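Local coordinates for cellulase IBT99 (Metagenomes, PDB 6WBT), which probably hydrolyses 6-phospho-alpha-glucosides as a family 4 glycosidase, with NAD, a manganese ion and glucose 6-phosphate bound in its active site, at residues Met173-Glu176 with Ile177-Arg180; Ala252-Ser255 with Ser256-Asp260; Val311-Gln314 with Gln315-Gly319; Thr15-Pro18 with Gly19-Asp23. All coordinates share one frame; numbering follows the deposited sequence.

Overall arrangement
Along the chain the order is interaction 4, 1, 2, 3. Interactions 4 and 1 belong to the NAD-binding Rossmann-like part: helix 17-25 follows strand 5-10 and helix 173-184 follows strand 167-170, both strands of the same mixed sheet. Their centres are about 19 Å apart, and Y16 and M173 both line the glucose 6-phosphate pocket. Interactions 2 and 3 belong to the C-terminal domain, about 35 Å apart between centres, with interaction 2 at the subunit interface. Interactions 3 and 4 touch, about 9 Å apart between centres: CE1 of Y317 lies 3.5 Å from CB of K22, and F316 packs on P18. Loop 311-319 is thereby joined to the helix that follows the cofactor-binding loop.

Interaction 1: residues Met173-Glu176 with Ile177-Arg180; sequences MPVE and IEAR. With G6P (6-O-phosphono-alpha-D-glucopyranose), chain F.
The start of helix 173-184, which follows strand 167-170 and borders the glucose 6-phosphate site, holds this contact, M173 meeting I177 one turn on. M173, modelled as selenomethionine, sets CG anti to the backbone N (chi1 -172°) and then bends twice. Its CB lies 3.3 Å from O2 of the sugar. Its CE turns back to within 3.6 Å of CG1 of I177. One side chain thus touches both ligand and helix flank. The backbone is regularly helical, with I177 N bonded to M173 O at 3.0 Å and E178 N to P174 O at 2.9 Å. E176 O receives R180 N at 3.3 Å and, weakly, A179 N. OE2 of E176 and NH1 of R180 stay 4.1 Å apart, beyond a salt bridge, their planes 89° from one another; R180 instead pairs through NH2 with E183, while E178 OE2 bonds S194. An alanine in place of R180 would remove the guanidinium and would probably leave E183 without its salt-bridge mate and F248 with less to pack on. P174 and I177 rest on F205 of strand 202-210, and M173 meets W244 and F248 of helix 242-249.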
# COMPACT_ATOMS: atom_id res chain seq x y z
N MSE A 173 4.21 -29.92 8.97
CA MSE A 173 2.78 -30.18 8.88
C MSE A 173 2.25 -30.14 7.44
O MSE A 173 1.48 -31.01 7.05
CB MSE A 173 1.99 -29.21 9.77
CG MSE A 173 0.51 -29.52 9.89
SE MSE A 173 0.16 -31.18 10.87
CE MSE A 173 -0.42 -32.30 9.38
N PRO A 174 2.65 -29.13 6.64
CA PRO A 174 2.28 -29.18 5.22
C PRO A 174 2.90 -30.37 4.50
O PRO A 174 2.25 -30.96 3.62
CB PRO A 174 2.81 -27.85 4.67
CG PRO A 174 2.87 -26.96 5.86
CD PRO A 174 3.30 -27.85 6.97
N VAL A 175 4.13 -30.75 4.85
CA VAL A 175 4.77 -31.89 4.21
C VAL A 175 4.07 -33.19 4.61
O VAL A 175 3.95 -34.12 3.80
CB VAL A 175 6.27 -31.93 4.56
CG1 VAL A 175 6.99 -32.97 3.71
CG2 VAL A 175 6.89 -30.55 4.38
N GLU A 176 3.59 -33.27 5.85
CA GLU A 176 2.84 -34.45 6.28
C GLU A 176 1.50 -34.54 5.56
O GLU A 176 1.03 -35.64 5.25
CB GLU A 176 2.65 -34.43 7.79
CG GLU A 176 3.89 -34.84 8.58
CD GLU A 176 4.07 -36.34 8.65
OE1 GLU A 176 3.79 -36.92 9.72
OE2 GLU A 176 4.47 -36.94 7.63
N ILE A 177 0.87 -33.39 5.31
CA ILE A 177 -0.36 -33.39 4.51
C ILE A 177 -0.06 -33.81 3.08
O ILE A 177 -0.84 -34.54 2.46
CB ILE A 177 -1.03 -32.00 4.56
CG1 ILE A 177 -1.49 -31.68 5.98
CG2 ILE A 177 -2.20 -31.93 3.60
CD1 ILE A 177 -2.12 -30.31 6.13
N GLU A 178 1.09 -33.38 2.54
CA GLU A 178 1.48 -33.81 1.21
C GLU A 178 1.76 -35.30 1.15
O GLU A 178 1.61 -35.92 0.09
CB GLU A 178 2.71 -33.01 0.75
CG GLU A 178 2.42 -31.55 0.47
CD GLU A 178 3.66 -30.77 0.06
OE1 GLU A 178 4.76 -31.10 0.55
OE2 GLU A 178 3.53 -29.83 -0.75
N ALA A 179 2.18 -35.90 2.27
CA ALA A 179 2.35 -37.35 2.31
C ALA A 179 1.01 -38.06 2.19
O ALA A 179 0.92 -39.12 1.55
CB ALA A 179 3.07 -37.75 3.60
N ARG A 180 -0.03 -37.51 2.80
CA ARG A 180 -1.36 -38.10 2.67
C ARG A 180 -1.90 -37.93 1.25
O ARG A 180 -2.52 -38.85 0.70
CB ARG A 180 -2.32 -37.47 3.68
CG ARG A 180 -1.77 -37.37 5.10
CD ARG A 180 -1.77 -38.71 5.83
NE ARG A 180 -0.74 -39.62 5.35
CZ ARG A 180 0.54 -39.56 5.70
NH1 ARG A 180 0.95 -38.63 6.54
NH2 ARG A 180 1.41 -40.44 5.21
C1 G6P F . 3.29 -31.98 13.16
C2 G6P F . 3.14 -30.51 13.55
C3 G6P F . 3.82 -30.23 14.88
C4 G6P F . 3.36 -31.23 15.94
C5 G6P F . 3.58 -32.65 15.41
C6 G6P F . 3.19 -33.71 16.43
O1 G6P F . 4.67 -32.27 12.90
O2 G6P F . 3.72 -29.69 12.53
O3 G6P F . 3.51 -28.90 15.31
O4 G6P F . 4.10 -31.04 17.14
O5 G6P F . 2.82 -32.82 14.21
O6 G6P F . 2.84 -33.12 17.68
P G6P F . 2.72 -34.05 18.99
O1P G6P F . 1.51 -33.51 19.72
O2P G6P F . 4.03 -33.86 19.71
O3P G6P F . 2.52 -35.44 18.43

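Interaction 2: residues Ala252-Ser255 with Ser256-Asp260; sequences ALIS and SMFTD
S256 and A252, one turn apart in the short helix 251-257, make the shortest hydrogen bond between residues here: OG of S256 donates to A252 O at 2.7 Å, 25° out of the carbonyl plane. The torsion responsible is chi1 of -62°, which places OG beside the backbone N and so over the preceding turn. Two backbone bonds continue the helix, M257 N to L253 O at 3.1 Å and F258 N to I254 O at 3.2 Å; F258 then leaves helical angles. A water lies 2.6 Å from S255 O and 3.1 Å from F258 O, but with further acceptors around it, it may not serve both at once. S255 O also takes a bond from R224 NE. Apolar contact is looser: I254 CG2 stands 4.2 Å from F258 CD2, and CB of selenomethionine M257 sits over the rim of one face of the F258 ring, whose stacking partner is F381. Across the interface M257 packs on L409 and F258 on M410 of the second subunit, whose E406 bonds T259 OG1. The chemistry divides along the helix: the S256 hydroxyl takes A252 O within it, R224 and a water attend S255 O near its end, and apolar groups from M257 and F258 meet the other subunit.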
# COMPACT_ATOMS: atom_id res chain seq x y z
N ALA A 252 -12.67 -33.07 6.37
CA ALA A 252 -13.77 -33.27 5.44
C ALA A 252 -14.83 -32.18 5.58
O ALA A 252 -15.36 -31.68 4.58
CB ALA A 252 -14.40 -34.65 5.65
N LEU A 253 -15.14 -31.80 6.82
CA LEU A 253 -16.13 -30.75 7.04
C LEU A 253 -15.62 -29.40 6.57
O LEU A 253 -16.37 -28.63 5.95
CB LEU A 253 -16.52 -30.69 8.52
CG LEU A 253 -17.44 -31.78 9.08
CD1 LEU A 253 -18.66 -31.97 8.18
CD2 LEU A 253 -16.71 -33.10 9.31
N ILE A 254 -14.36 -29.09 6.84
CA ILE A 254 -13.81 -27.79 6.44
C ILE A 254 -13.68 -27.70 4.93
O ILE A 254 -13.98 -26.66 4.33
CB ILE A 254 -12.46 -27.55 7.14
CG1 ILE A 254 -12.64 -27.56 8.66
CG2 ILE A 254 -11.84 -26.24 6.68
CD1 ILE A 254 -11.36 -27.30 9.43
N SER A 255 -13.25 -28.79 4.28
CA SER A 255 -13.12 -28.79 2.83
C SER A 255 -14.47 -28.84 2.12
O SER A 255 -14.52 -28.61 0.90
CB SER A 255 -12.26 -29.97 2.38
OG SER A 255 -12.82 -31.20 2.81
N SER A 256 -15.56 -29.12 2.83
CA SER A 256 -16.88 -29.14 2.23
C SER A 256 -17.61 -27.81 2.36
O SER A 256 -18.40 -27.46 1.47
CB SER A 256 -17.74 -30.25 2.86
OG SER A 256 -17.17 -31.52 2.64
N MSE A 257 -17.36 -27.07 3.43
CA MSE A 257 -18.02 -25.78 3.64
C MSE A 257 -17.33 -24.68 2.84
O MSE A 257 -18.00 -23.80 2.28
CB MSE A 257 -18.02 -25.43 5.13
CG MSE A 257 -18.71 -26.46 6.01
SE MSE A 257 -18.47 -26.15 7.92
CE MSE A 257 -19.54 -24.52 8.10
N PHE A 258 -16.00 -24.73 2.78
CA PHE A 258 -15.20 -23.77 2.04
C PHE A 258 -14.47 -24.53 0.94
O PHE A 258 -13.53 -25.28 1.21
CB PHE A 258 -14.23 -23.05 2.97
CG PHE A 258 -14.85 -22.61 4.27
CD1 PHE A 258 -15.69 -21.51 4.31
CD2 PHE A 258 -14.60 -23.30 5.44
CE1 PHE A 258 -16.27 -21.11 5.50
CE2 PHE A 258 -15.18 -22.91 6.63
CZ PHE A 258 -16.01 -21.81 6.66
N THR A 259 -14.89 -24.32 -0.31
CA THR A 259 -14.51 -25.17 -1.43
C THR A 259 -13.41 -24.57 -2.30
O THR A 259 -13.11 -25.12 -3.36
CB THR A 259 -15.73 -25.47 -2.29
OG1 THR A 259 -16.24 -24.25 -2.85
CG2 THR A 259 -16.82 -26.13 -1.46
N ASP A 260 -12.80 -23.46 -1.88
CA ASP A 260 -11.76 -22.84 -2.69
C ASP A 260 -10.48 -23.67 -2.66
O ASP A 260 -9.98 -24.10 -3.71
CB ASP A 260 -11.48 -21.42 -2.21
CG ASP A 260 -12.63 -20.47 -2.51
OD1 ASP A 260 -13.16 -20.52 -3.63
OD2 ASP A 260 -12.99 -19.67 -1.61
O HOH W 1 -12.45 -27.73 -0.33

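Interaction 3: residues Val311-Gln314 with Gln315-Gly319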
# COMPACT_ATOMS: atom_id res chain seq x y z
N VAL A 311 17.80 -52.97 20.83
CA VAL A 311 16.89 -51.84 20.67
C VAL A 311 16.46 -51.75 19.21
O VAL A 311 17.31 -51.79 18.31
CB VAL A 311 17.54 -50.53 21.13
CG1 VAL A 311 16.81 -49.33 20.55
CG2 VAL A 311 17.55 -50.46 22.65
N ASP A 312 15.16 -51.64 18.98
CA ASP A 312 14.61 -51.46 17.64
C ASP A 312 14.74 -49.99 17.27
O ASP A 312 13.97 -49.14 17.74
CB ASP A 312 13.16 -51.92 17.59
CG ASP A 312 12.50 -51.63 16.26
OD1 ASP A 312 13.00 -52.13 15.23
OD2 ASP A 312 11.47 -50.92 16.24
N LEU A 313 15.71 -49.68 16.42
CA LEU A 313 15.98 -48.30 16.03
C LEU A 313 15.00 -47.77 14.98
O LEU A 313 14.94 -46.55 14.78
CB LEU A 313 17.41 -48.16 15.50
CG LEU A 313 18.52 -48.28 16.54
CD1 LEU A 313 19.89 -48.07 15.91
CD2 LEU A 313 18.30 -47.30 17.68
N GLN A 314 14.24 -48.64 14.32
CA GLN A 314 13.27 -48.16 13.34
C GLN A 314 12.05 -47.52 13.99
O GLN A 314 11.19 -47.01 13.26
CB GLN A 314 12.82 -49.30 12.42
CG GLN A 314 11.75 -50.20 13.01
CD GLN A 314 11.17 -51.16 11.98
OE1 GLN A 314 11.48 -52.35 11.97
NE2 GLN A 314 10.31 -50.64 11.11
N GLN A 315 11.95 -47.54 15.32
CA GLN A 315 10.88 -46.83 16.00
C GLN A 315 10.90 -45.35 15.64
O GLN A 315 9.86 -44.75 15.36
CB GLN A 315 11.02 -46.99 17.52
CG GLN A 315 10.54 -48.32 18.07
CD GLN A 315 10.65 -48.37 19.59
OE1 GLN A 315 11.75 -48.40 20.14
NE2 GLN A 315 9.51 -48.37 20.27
N PHE A 316 12.08 -44.74 15.64
CA PHE A 316 12.24 -43.31 15.48
C PHE A 316 12.54 -42.90 14.04
O PHE A 316 12.76 -41.71 13.78
CB PHE A 316 13.34 -42.79 16.41
CG PHE A 316 13.44 -43.56 17.70
CD1 PHE A 316 12.51 -43.37 18.71
CD2 PHE A 316 14.46 -44.47 17.91
CE1 PHE A 316 12.59 -44.07 19.89
CE2 PHE A 316 14.56 -45.17 19.09
CZ PHE A 316 13.62 -44.98 20.09
N TYR A 317 12.55 -43.84 13.10
CA TYR A 317 12.85 -43.56 11.70
C TYR A 317 11.59 -43.33 10.88
O TYR A 317 11.58 -43.59 9.67
CB TYR A 317 13.67 -44.69 11.08
CG TYR A 317 15.01 -44.97 11.75
CD1 TYR A 317 15.56 -44.07 12.66
CD2 TYR A 317 15.72 -46.13 11.46
CE1 TYR A 317 16.78 -44.33 13.27
CE2 TYR A 317 16.93 -46.39 12.06
CZ TYR A 317 17.46 -45.49 12.96
OH TYR A 317 18.67 -45.75 13.56
N VAL A 318 10.51 -42.85 11.50
CA VAL A 318 9.23 -42.70 10.83
C VAL A 318 8.93 -41.22 10.64
O VAL A 318 9.39 -40.36 11.41
CB VAL A 318 8.10 -43.39 11.62
CG1 VAL A 318 8.34 -44.89 11.68
CG2 VAL A 318 7.99 -42.82 13.02
N GLY A 319 8.16 -40.92 9.60
CA GLY A 319 7.74 -39.57 9.31
C GLY A 319 8.64 -38.89 8.28
O GLY A 319 9.76 -39.31 8.01
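L313 and Y317 form the closely packed half of this loop contact. The L313 carbonyl O sits 3.0 Å above the centre of the Y317 ring, on one face, while the tyrosine OH passes 3.3 Å from L313 CB and 3.5 Å from L313 CD1. A chi1 of -59° lays the ring back over the L313-Q314 peptide, placing CD2 3.7 Å from Q314 CA. Beyond this pair L313 packs on I52, V56 and T59 of helix 43-60, and Y317 also meets V56. The F316 ring has CB of the neighbouring Q315 over its centre and packs outward on P18 of helix 17-25. The other side is looser. D312, Q314 and V318 are exposed; OD2 of D312 comes within 3.3 Å of Q315 CG and also lies near Q315 N, and V318 CG1 comes no closer than 3.9 Å to Q314 O. The backbone bonds are weak as well, with F316 N to L313 O and Y317 N to Q314 O both at 3.5 Å. With both turn bonds weak, the contact between helices 296-306 and 321-334 is mostly van der Waals in character, L313 and Y317 packing on each other and on helix 43-60.

Interaction 4: residues Thr15-Pro18 with Gly19-Asp23. With NAD (nicotinamide-adenine-dinucleotide), chain G.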
# COMPACT_ATOMS: atom_id res chain seq x y z
N THR A 15 12.83 -36.02 21.47
CA THR A 15 12.36 -37.31 21.00
C THR A 15 12.56 -37.49 19.50
O THR A 15 12.51 -38.62 19.01
CB THR A 15 10.88 -37.50 21.35
OG1 THR A 15 10.10 -36.48 20.71
CG2 THR A 15 10.68 -37.41 22.86
N TYR A 16 12.77 -36.40 18.77
CA TYR A 16 13.04 -36.46 17.34
C TYR A 16 14.53 -36.49 17.01
O TYR A 16 14.89 -36.56 15.84
CB TYR A 16 12.39 -35.27 16.62
CG TYR A 16 10.89 -35.20 16.78
CD1 TYR A 16 10.30 -34.33 17.69
CD2 TYR A 16 10.05 -36.01 16.02
CE1 TYR A 16 8.93 -34.26 17.83
CE2 TYR A 16 8.68 -35.95 16.16
CZ TYR A 16 8.12 -35.07 17.07
OH TYR A 16 6.76 -35.01 17.21
N THR A 17 15.39 -36.44 18.03
CA THR A 17 16.83 -36.43 17.77
C THR A 17 17.33 -37.71 17.11
O THR A 17 18.05 -37.61 16.10
CB THR A 17 17.59 -36.13 19.07
OG1 THR A 17 17.20 -34.85 19.58
CG2 THR A 17 19.09 -36.14 18.83
N PRO A 18 17.00 -38.92 17.59
CA PRO A 18 17.45 -40.12 16.87
C PRO A 18 16.89 -40.23 15.46
O PRO A 18 17.49 -40.91 14.62
CB PRO A 18 16.95 -41.27 17.75
CG PRO A 18 16.74 -40.67 19.09
CD PRO A 18 16.29 -39.27 18.83
N GLY A 19 15.77 -39.57 15.17
CA GLY A 19 15.20 -39.65 13.84
C GLY A 19 15.97 -38.82 12.83
O GLY A 19 16.35 -39.30 11.76
N ILE A 20 16.23 -37.55 13.16
CA ILE A 20 16.91 -36.67 12.22
C ILE A 20 18.40 -36.98 12.12
O ILE A 20 19.02 -36.65 11.11
CB ILE A 20 16.71 -35.19 12.60
CG1 ILE A 20 17.60 -34.81 13.79
CG2 ILE A 20 15.25 -34.91 12.91
CD1 ILE A 20 17.80 -33.32 13.95
N VAL A 21 18.98 -37.62 13.13
CA VAL A 21 20.37 -38.05 13.03
C VAL A 21 20.51 -39.11 11.94
O VAL A 21 21.43 -39.06 11.12
CB VAL A 21 20.88 -38.57 14.39
CG1 VAL A 21 22.17 -39.35 14.21
CG2 VAL A 21 21.11 -37.41 15.34
N LYS A 22 19.59 -40.08 11.92
CA LYS A 22 19.62 -41.10 10.88
C LYS A 22 19.29 -40.51 9.52
O LYS A 22 19.89 -40.89 8.50
CB LYS A 22 18.65 -42.23 11.23
CG LYS A 22 18.84 -43.51 10.44
CD LYS A 22 17.93 -43.58 9.23
CE LYS A 22 18.12 -44.88 8.47
NZ LYS A 22 17.25 -44.95 7.26
N ASP A 23 18.34 -39.57 9.47
CA ASP A 23 18.01 -38.91 8.21
C ASP A 23 19.16 -38.03 7.72
O ASP A 23 19.30 -37.81 6.52
CB ASP A 23 16.74 -38.09 8.36
CG ASP A 23 15.49 -38.95 8.43
OD1 ASP A 23 15.28 -39.76 7.50
OD2 ASP A 23 14.73 -38.83 9.41
PA NAD G . 11.16 -32.85 24.03
O1A NAD G . 10.55 -32.14 25.19
O2A NAD G . 11.10 -34.34 24.00
O5B NAD G . 12.70 -32.38 23.89
C5B NAD G . 13.00 -30.97 23.78
C4B NAD G . 14.43 -30.73 24.18
O4B NAD G . 14.73 -29.31 24.13
C3B NAD G . 14.81 -31.18 25.61
O3B NAD G . 16.01 -31.94 25.56
C2B NAD G . 15.05 -29.85 26.33
O2B NAD G . 15.91 -29.95 27.45
C1B NAD G . 15.62 -29.02 25.19
N9A NAD G . 15.62 -27.58 25.43
C8A NAD G . 14.67 -26.86 26.12
N7A NAD G . 14.94 -25.58 26.19
C5A NAD G . 16.15 -25.45 25.53
C6A NAD G . 16.96 -24.33 25.27
N6A NAD G . 16.67 -23.09 25.66
N1A NAD G . 18.11 -24.54 24.58
C2A NAD G . 18.40 -25.78 24.18
N3A NAD G . 17.71 -26.91 24.37
C4A NAD G . 16.58 -26.67 25.06
O3 NAD G . 10.53 -32.29 22.67
PN NAD G . 10.01 -33.01 21.33
O1N NAD G . 11.09 -33.90 20.82
O2N NAD G . 8.66 -33.59 21.59
O5D NAD G . 9.87 -31.74 20.36
C5D NAD G . 11.02 -30.88 20.20
C4D NAD G . 10.60 -29.62 19.48
O4D NAD G . 10.31 -29.94 18.10
C3D NAD G . 9.34 -28.94 20.01
O3D NAD G . 9.55 -27.53 20.09
C2D NAD G . 8.33 -29.28 18.91
O2D NAD G . 7.18 -28.45 18.88
C1D NAD G . 9.21 -29.15 17.68
N1N NAD G . 8.60 -29.77 16.47
C2N NAD G . 8.10 -28.97 15.48
C3N NAD G . 7.50 -29.52 14.36
C7N NAD G . 7.01 -28.59 13.28
O7N NAD G . 6.00 -28.87 12.65
N7N NAD G . 7.74 -27.51 13.03
C4N NAD G . 7.39 -30.91 14.27
C5N NAD G . 7.93 -31.70 15.25
C6N NAD G . 8.54 -31.11 16.34
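O1N, a phosphate oxygen of NAD on the nicotinamide side, is held by two groups of T15: the backbone N at 2.8 Å and the hydroxyl OG1, also at 2.8 Å. A chi1 of 61° sets OG1 between the backbone N and the carbonyl carbon, from where it reaches the same oxygen as its own N-H; R294 NE donates to OG1 as a second-shell partner. T15 N makes a further weak bond to O2A of the adenosine-side phosphate. Y16 turns its ring along the cofactor: NAD C5N lies over one face, O5D is at the edge in the ring plane, and CE1 is 3.5 Å from C6N of the nicotinamide. The ring also meets H321 and touches the bound glucose 6-phosphate. With a leucine at this position, the nicotinamide is likely to lose the flat ring that lies beside C5N and C6N. The backbone of Y16 meanwhile starts helix 17-25, its O accepting I20 N at 3.2 Å, nearly straight at 166°, and G19 N weakly. V21 N reaches T17 O at 3.1 Å, with CG2 of T17 4.2 Å from CG2 of V21. A phosphate met by backbone N-H just before the first helix, between strands 5-10 and 33-39, is characteristic of the beta-alpha-beta unit of Rossmann dinucleotide-binding folds.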